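Local coordinates for protein 2,3-dihydroxybenzoate-AMP ligase (Mycobacterium smegmatis, PDB 5KEI) that belongs to the ANL superfamily of AMP-binding enzymes, with a large AMP-binding domain followed by a smaller C-terminal domain, at residues A238-L243 and Y362-D367; A245-L250 and G295-A300. All blocks are in the same frame, centred on the assembly; numbering follows the deposited sequence.

Contact 1: A238-L243 and Y362-D367; sequences AELCRL and YTRIGD
Leu-240 and Cys-241, where helix 227-240 runs out, face Arg-364 and Ile-365 of the loop that follows strand 360-362, with CA atoms 6.9 Å apart for Leu-240 and Arg-364. The helix closes in a Schellman motif: Arg-242 takes positive phi, and Leu-243 N bonds back to Ala-238 O. Across the contact, residues 364-367 form a type I beta turn, whose Arg-364 N is also bonded to Asp-367 OD2, reached from above the carboxylate plane. Leu-240 carries most of the packing. With CG anti to the backbone N (chi1 -180°), its isobutyl group extends into the angle between Tyr-362 and Arg-364 and divides its methyls between them. CD1 lies over one face of the Arg-364 guanidinium, displaced toward its rim and 3.3 Å from Arg-364 NE; CD2 meets Tyr-362 CB at 3.8 Å. Arg-364 NH1 donates in the guanidinium plane to Tyr-362 O through a bent bond (135°), and Arg-378 O and Pro-379 O accept from NH1 and NH2, which together hold the group. A bend at chi2 (-40°) turns the arginine chain back toward Tyr-362, within reach of its carbonyl. Cys-241 SG stands 5.2 Å from the centroid of the Tyr-362 ring, an oblique sulfur-aromatic contact, while Tyr-362 OH bonds to Ser-237 OG of the same helix. Nearer the surface, Ile-365 CG1 packs on Arg-242 CG at 3.7 Å, the two side chains running antiparallel alongside one another. The contact thus joins the helix end to the loop largely through apolar packing, and a water bridges the two backbones, donating to Leu-240 O and accepting from Ile-365 N, 2.7 Å from each of these two atoms.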
loop_
_atom_site.group_PDB
_atom_site.type_symbol
_atom_site.label_atom_id
_atom_site.label_comp_id
_atom_site.label_asym_id
_atom_site.label_seq_id
_atom_site.Cartn_x
_atom_site.Cartn_y
_atom_site.Cartn_z
ATOM N N ALA A 238 3.941 -0.717 -16.579
ATOM C CA ALA A 238 4.002 -1.768 -17.597
ATOM C C ALA A 238 4.754 -1.267 -18.839
ATOM O O ALA A 238 5.475 -2.022 -19.482
ATOM C CB ALA A 238 2.588 -2.255 -17.965
ATOM N N GLU A 239 4.600 0.012 -19.160
ATOM C CA GLU A 239 5.392 0.591 -20.225
ATOM C C GLU A 239 6.886 0.617 -19.872
ATOM O O GLU A 239 7.736 0.326 -20.710
ATOM C CB GLU A 239 4.924 2.002 -20.544
ATOM C CG GLU A 239 5.612 2.563 -21.778
ATOM C CD GLU A 239 5.635 4.081 -21.820
ATOM O OE1 GLU A 239 4.742 4.729 -21.219
ATOM O OE2 GLU A 239 6.567 4.624 -22.455
ATOM N N LEU A 240 7.200 0.975 -18.633
ATOM C CA LEU A 240 8.586 1.096 -18.212
ATOM C C LEU A 240 9.241 -0.277 -18.212
ATOM O O LEU A 240 10.406 -0.429 -18.604
ATOM C CB LEU A 240 8.676 1.753 -16.830
ATOM C CG LEU A 240 10.045 1.990 -16.172
ATOM C CD1 LEU A 240 9.957 3.177 -15.228
ATOM C CD2 LEU A 240 10.534 0.752 -15.412
ATOM N N CYS A 241 8.483 -1.280 -17.787
ATOM C CA CYS A 241 9.002 -2.642 -17.731
ATOM C C CYS A 241 8.979 -3.311 -19.084
ATOM O O CYS A 241 9.422 -4.450 -19.213
ATOM C CB CYS A 241 8.210 -3.487 -16.736
ATOM S SG CYS A 241 8.390 -2.959 -15.013
ATOM N N ARG A 242 8.426 -2.610 -20.072
ATOM C CA ARG A 242 8.388 -3.079 -21.454
ATOM C C ARG A 242 7.558 -4.362 -21.615
ATOM O O ARG A 242 7.881 -5.224 -22.435
ATOM C CB ARG A 242 9.822 -3.295 -21.976
ATOM C CG ARG A 242 10.787 -2.138 -21.668
ATOM C CD ARG A 242 11.044 -1.250 -22.887
ATOM N NE ARG A 242 11.857 -0.071 -22.562
ATOM C CZ ARG A 242 12.131 0.927 -23.408
ATOM N NH1 ARG A 242 11.675 0.903 -24.659
ATOM N NH2 ARG A 242 12.874 1.952 -23.004
ATOM N N LEU A 243 6.488 -4.482 -20.829
ATOM C CA LEU A 243 5.592 -5.641 -20.907
ATOM C C LEU A 243 4.869 -5.702 -22.262
ATOM O O LEU A 243 4.408 -4.685 -22.777
ATOM C CB LEU A 243 4.550 -5.601 -19.779
ATOM C CG LEU A 243 4.963 -5.785 -18.309
ATOM C CD1 LEU A 243 3.717 -5.940 -17.396
ATOM C CD2 LEU A 243 5.926 -6.953 -18.121
ATOM N N TYR A 362 12.067 2.906 -9.893
ATOM C CA TYR A 362 12.506 1.714 -10.616
ATOM C C TYR A 362 13.868 1.944 -11.226
ATOM O O TYR A 362 14.180 3.062 -11.643
ATOM C CB TYR A 362 11.585 1.355 -11.781
ATOM C CG TYR A 362 10.155 1.015 -11.496
ATOM C CD1 TYR A 362 9.759 -0.303 -11.299
ATOM C CD2 TYR A 362 9.183 1.993 -11.516
ATOM C CE1 TYR A 362 8.436 -0.615 -11.077
ATOM C CE2 TYR A 362 7.874 1.687 -11.281
ATOM C CZ TYR A 362 7.505 0.384 -11.076
ATOM O OH TYR A 362 6.184 0.093 -10.870
ATOM N N THR A 363 14.653 0.883 -11.331
ATOM C CA THR A 363 15.741 0.875 -12.290
ATOM C C THR A 363 15.107 0.626 -13.662
ATOM O O THR A 363 14.062 -0.023 -13.769
ATOM C CB THR A 363 16.804 -0.189 -11.954
ATOM O OG1 THR A 363 16.171 -1.438 -11.622
ATOM C CG2 THR A 363 17.645 0.269 -10.789
ATOM N N ARG A 364 15.706 1.168 -14.709
ATOM C CA ARG A 364 15.151 0.978 -16.049
ATOM C C ARG A 364 15.708 -0.309 -16.683
ATOM O O ARG A 364 16.723 -0.863 -16.228
ATOM C CB ARG A 364 15.430 2.202 -16.922
ATOM C CG ARG A 364 14.961 3.557 -16.322
ATOM C CD ARG A 364 13.605 3.454 -15.621
ATOM N NE ARG A 364 12.807 4.687 -15.651
ATOM C CZ ARG A 364 12.539 5.445 -14.592
ATOM N NH1 ARG A 364 13.012 5.117 -13.399
ATOM N NH2 ARG A 364 11.790 6.535 -14.726
ATOM N N ILE A 365 15.029 -0.803 -17.712
ATOM C CA ILE A 365 15.310 -2.136 -18.249
ATOM C C ILE A 365 16.715 -2.282 -18.854
ATOM O O ILE A 365 17.389 -3.300 -18.645
ATOM C CB ILE A 365 14.267 -2.540 -19.302
ATOM C CG1 ILE A 365 12.906 -2.733 -18.637
ATOM C CG2 ILE A 365 14.676 -3.828 -20.003
ATOM C CD1 ILE A 365 12.925 -3.700 -17.509
ATOM N N GLY A 366 17.197 -1.275 -19.567
ATOM C CA GLY A 366 18.555 -1.403 -20.082
ATOM C C GLY A 366 19.713 -1.023 -19.164
ATOM O O GLY A 366 20.863 -1.047 -19.592
ATOM N N ASP A 367 19.426 -0.670 -17.912
ATOM C CA ASP A 367 20.423 -0.033 -17.040
ATOM C C ASP A 367 21.654 -0.872 -16.742
ATOM O O ASP A 367 21.547 -2.086 -16.564
ATOM C CB ASP A 367 19.785 0.373 -15.717
ATOM C CG ASP A 367 19.106 1.688 -15.810
ATOM O OD1 ASP A 367 19.312 2.338 -16.857
ATOM O OD2 ASP A 367 18.394 2.076 -14.854
HETATM O O HOH W 1 12.868 0.619 -18.503
#

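Contact 2: A245-L250 and G295-A300; sequences ADDVYL and GVTATA
Thr-297 OG1 is held between two groups of the other segment, donating to Asp-247 OD1 over 2.7 Å on that oxygen's anti lone pair and accepting from Val-248 N. Chi1 of 70° sets this hydroxyl between its own backbone N and carbonyl carbon, facing segment 245-250. Alongside, Val-248 O takes two donors: Thr-297 N in the carbonyl plane at 2.9 Å, and Ala-298 N from above that plane at 3.2 Å. From here the strands run parallel, inclined by 22°, and Leu-250 N donates to Ala-298 O (2.8 Å). Thr-299 OG1 adds a side-chain bond to Leu-250 O. Tyr-249 and Ala-298 share one sheet face, where the phenol reaches along the neighbouring strand until OH is 3.5 Å from Ala-300 CB; Leu-250 points to the other face, and its CB meets Val-296 CG1, from just before strand 298-301, at 3.7 Å. In the second shell, Arg-324 forms a salt bridge with Asp-247 OD1, and Thr-244 N bonds to OD2, which would hold in place the carboxylate that receives Thr-297. The paired strands lie inside a mixed sheet, 248-251 flanked by strand 275-278 and 298-301 by strand 325-328, with helix 258-262 against Tyr-249 and Ala-300.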
loop_
_atom_site.group_PDB
_atom_site.type_symbol
_atom_site.label_atom_id
_atom_site.label_comp_id
_atom_site.label_asym_id
_atom_site.label_seq_id
_atom_site.Cartn_x
_atom_site.Cartn_y
_atom_site.Cartn_z
ATOM N N ALA A 245 2.096 -8.425 -24.801
ATOM C CA ALA A 245 1.130 -9.522 -24.735
ATOM C C ALA A 245 1.797 -10.900 -24.621
ATOM O O ALA A 245 1.135 -11.888 -24.309
ATOM C CB ALA A 245 0.216 -9.490 -25.945
ATOM N N ASP A 246 3.103 -10.960 -24.858
ATOM C CA ASP A 246 3.850 -12.215 -24.767
ATOM C C ASP A 246 4.381 -12.487 -23.353
ATOM O O ASP A 246 4.803 -13.598 -23.054
ATOM C CB ASP A 246 5.030 -12.217 -25.749
ATOM C CG ASP A 246 4.591 -12.075 -27.203
ATOM O OD1 ASP A 246 3.577 -12.706 -27.601
ATOM O OD2 ASP A 246 5.267 -11.320 -27.947
ATOM N N ASP A 247 4.380 -11.484 -22.483
ATOM C CA ASP A 247 4.907 -11.718 -21.139
ATOM C C ASP A 247 3.934 -12.556 -20.310
ATOM O O ASP A 247 2.720 -12.516 -20.515
ATOM C CB ASP A 247 5.210 -10.404 -20.414
ATOM C CG ASP A 247 6.470 -9.740 -20.907
ATOM O OD1 ASP A 247 7.562 -10.312 -20.691
ATOM O OD2 ASP A 247 6.373 -8.639 -21.501
ATOM N N VAL A 248 4.493 -13.323 -19.383
ATOM C CA VAL A 248 3.724 -14.118 -18.430
ATOM C C VAL A 248 4.200 -13.757 -17.025
ATOM O O VAL A 248 5.295 -14.146 -16.622
ATOM C CB VAL A 248 3.893 -15.634 -18.697
ATOM C CG1 VAL A 248 3.025 -16.443 -17.765
ATOM C CG2 VAL A 248 3.560 -15.952 -20.171
ATOM N N TYR A 249 3.397 -12.980 -16.302
ATOM C CA TYR A 249 3.796 -12.470 -14.981
ATOM C C TYR A 249 3.322 -13.387 -13.852
ATOM O O TYR A 249 2.164 -13.787 -13.802
ATOM C CB TYR A 249 3.264 -11.048 -14.787
ATOM C CG TYR A 249 3.498 -10.454 -13.419
ATOM C CD1 TYR A 249 4.727 -9.903 -13.077
ATOM C CD2 TYR A 249 2.474 -10.424 -12.468
ATOM C CE1 TYR A 249 4.942 -9.350 -11.805
ATOM C CE2 TYR A 249 2.677 -9.883 -11.193
ATOM C CZ TYR A 249 3.909 -9.349 -10.871
ATOM O OH TYR A 249 4.110 -8.805 -9.630
ATOM N N LEU A 250 4.230 -13.733 -12.951
ATOM C CA LEU A 250 3.894 -14.633 -11.853
ATOM C C LEU A 250 3.678 -13.837 -10.580
ATOM O O LEU A 250 4.581 -13.139 -10.115
ATOM C CB LEU A 250 4.991 -15.670 -11.651
ATOM C CG LEU A 250 4.898 -16.573 -10.419
ATOM C CD1 LEU A 250 3.880 -17.695 -10.639
ATOM C CD2 LEU A 250 6.262 -17.137 -10.073
ATOM N N GLY A 295 5.769 -20.860 -18.737
ATOM C CA GLY A 295 6.676 -20.016 -19.493
ATOM C C GLY A 295 6.739 -18.606 -18.933
ATOM O O GLY A 295 6.719 -17.629 -19.681
ATOM N N VAL A 296 6.808 -18.511 -17.610
ATOM C CA VAL A 296 6.857 -17.223 -16.919
ATOM C C VAL A 296 8.044 -16.360 -17.367
ATOM O O VAL A 296 9.167 -16.830 -17.430
ATOM C CB VAL A 296 6.915 -17.431 -15.384
ATOM C CG1 VAL A 296 7.155 -16.109 -14.669
ATOM C CG2 VAL A 296 5.629 -18.075 -14.899
ATOM N N THR A 297 7.789 -15.094 -17.683
ATOM C CA THR A 297 8.858 -14.195 -18.090
ATOM C C THR A 297 9.168 -13.128 -17.032
ATOM O O THR A 297 10.214 -12.473 -17.088
ATOM C CB THR A 297 8.517 -13.492 -19.420
ATOM O OG1 THR A 297 7.452 -12.563 -19.205
ATOM C CG2 THR A 297 8.098 -14.516 -20.492
ATOM N N ALA A 298 8.265 -12.951 -16.069
ATOM C CA ALA A 298 8.380 -11.849 -15.118
ATOM C C ALA A 298 7.785 -12.201 -13.768
ATOM O O ALA A 298 6.778 -12.904 -13.686
ATOM C CB ALA A 298 7.688 -10.580 -15.690
ATOM N N THR A 299 8.402 -11.712 -12.702
ATOM C CA THR A 299 7.814 -11.851 -11.382
ATOM C C THR A 299 8.366 -10.800 -10.434
ATOM O O THR A 299 9.317 -10.102 -10.749
ATOM C CB THR A 299 8.044 -13.254 -10.790
ATOM O OG1 THR A 299 7.284 -13.392 -9.585
ATOM C CG2 THR A 299 9.522 -13.502 -10.494
ATOM N N ALA A 300 7.744 -10.674 -9.271
ATOM C CA ALA A 300 8.211 -9.733 -8.273
ATOM C C ALA A 300 8.388 -10.468 -6.963
ATOM O O ALA A 300 7.543 -11.284 -6.583
ATOM C CB ALA A 300 7.233 -8.571 -8.121
HETATM O O HOH W 2 4.808 -11.327 -7.256
#

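Along the chain, the end of helix 227-240 lies in the first segment of contact 1, and a short connection carries on to strand 248-251, the first side of contact 2. The chain then passes through strand 275-278 and helix 284-294 before strand 298-301 closes the smaller loop. Only after strands 325-328, 349-354 and 360-362 does segment 362-367 return to the helix end, so contact 2 nests within the loop closed by contact 1. Their centres are 14 Å apart, and they touch where Arg-242 O packs 3.8 Å from Asp-247 OD2. Contact 2 pairs inner strands of the mixed sheet; contact 1 ties the preceding helix to a loop leaving that same sheet.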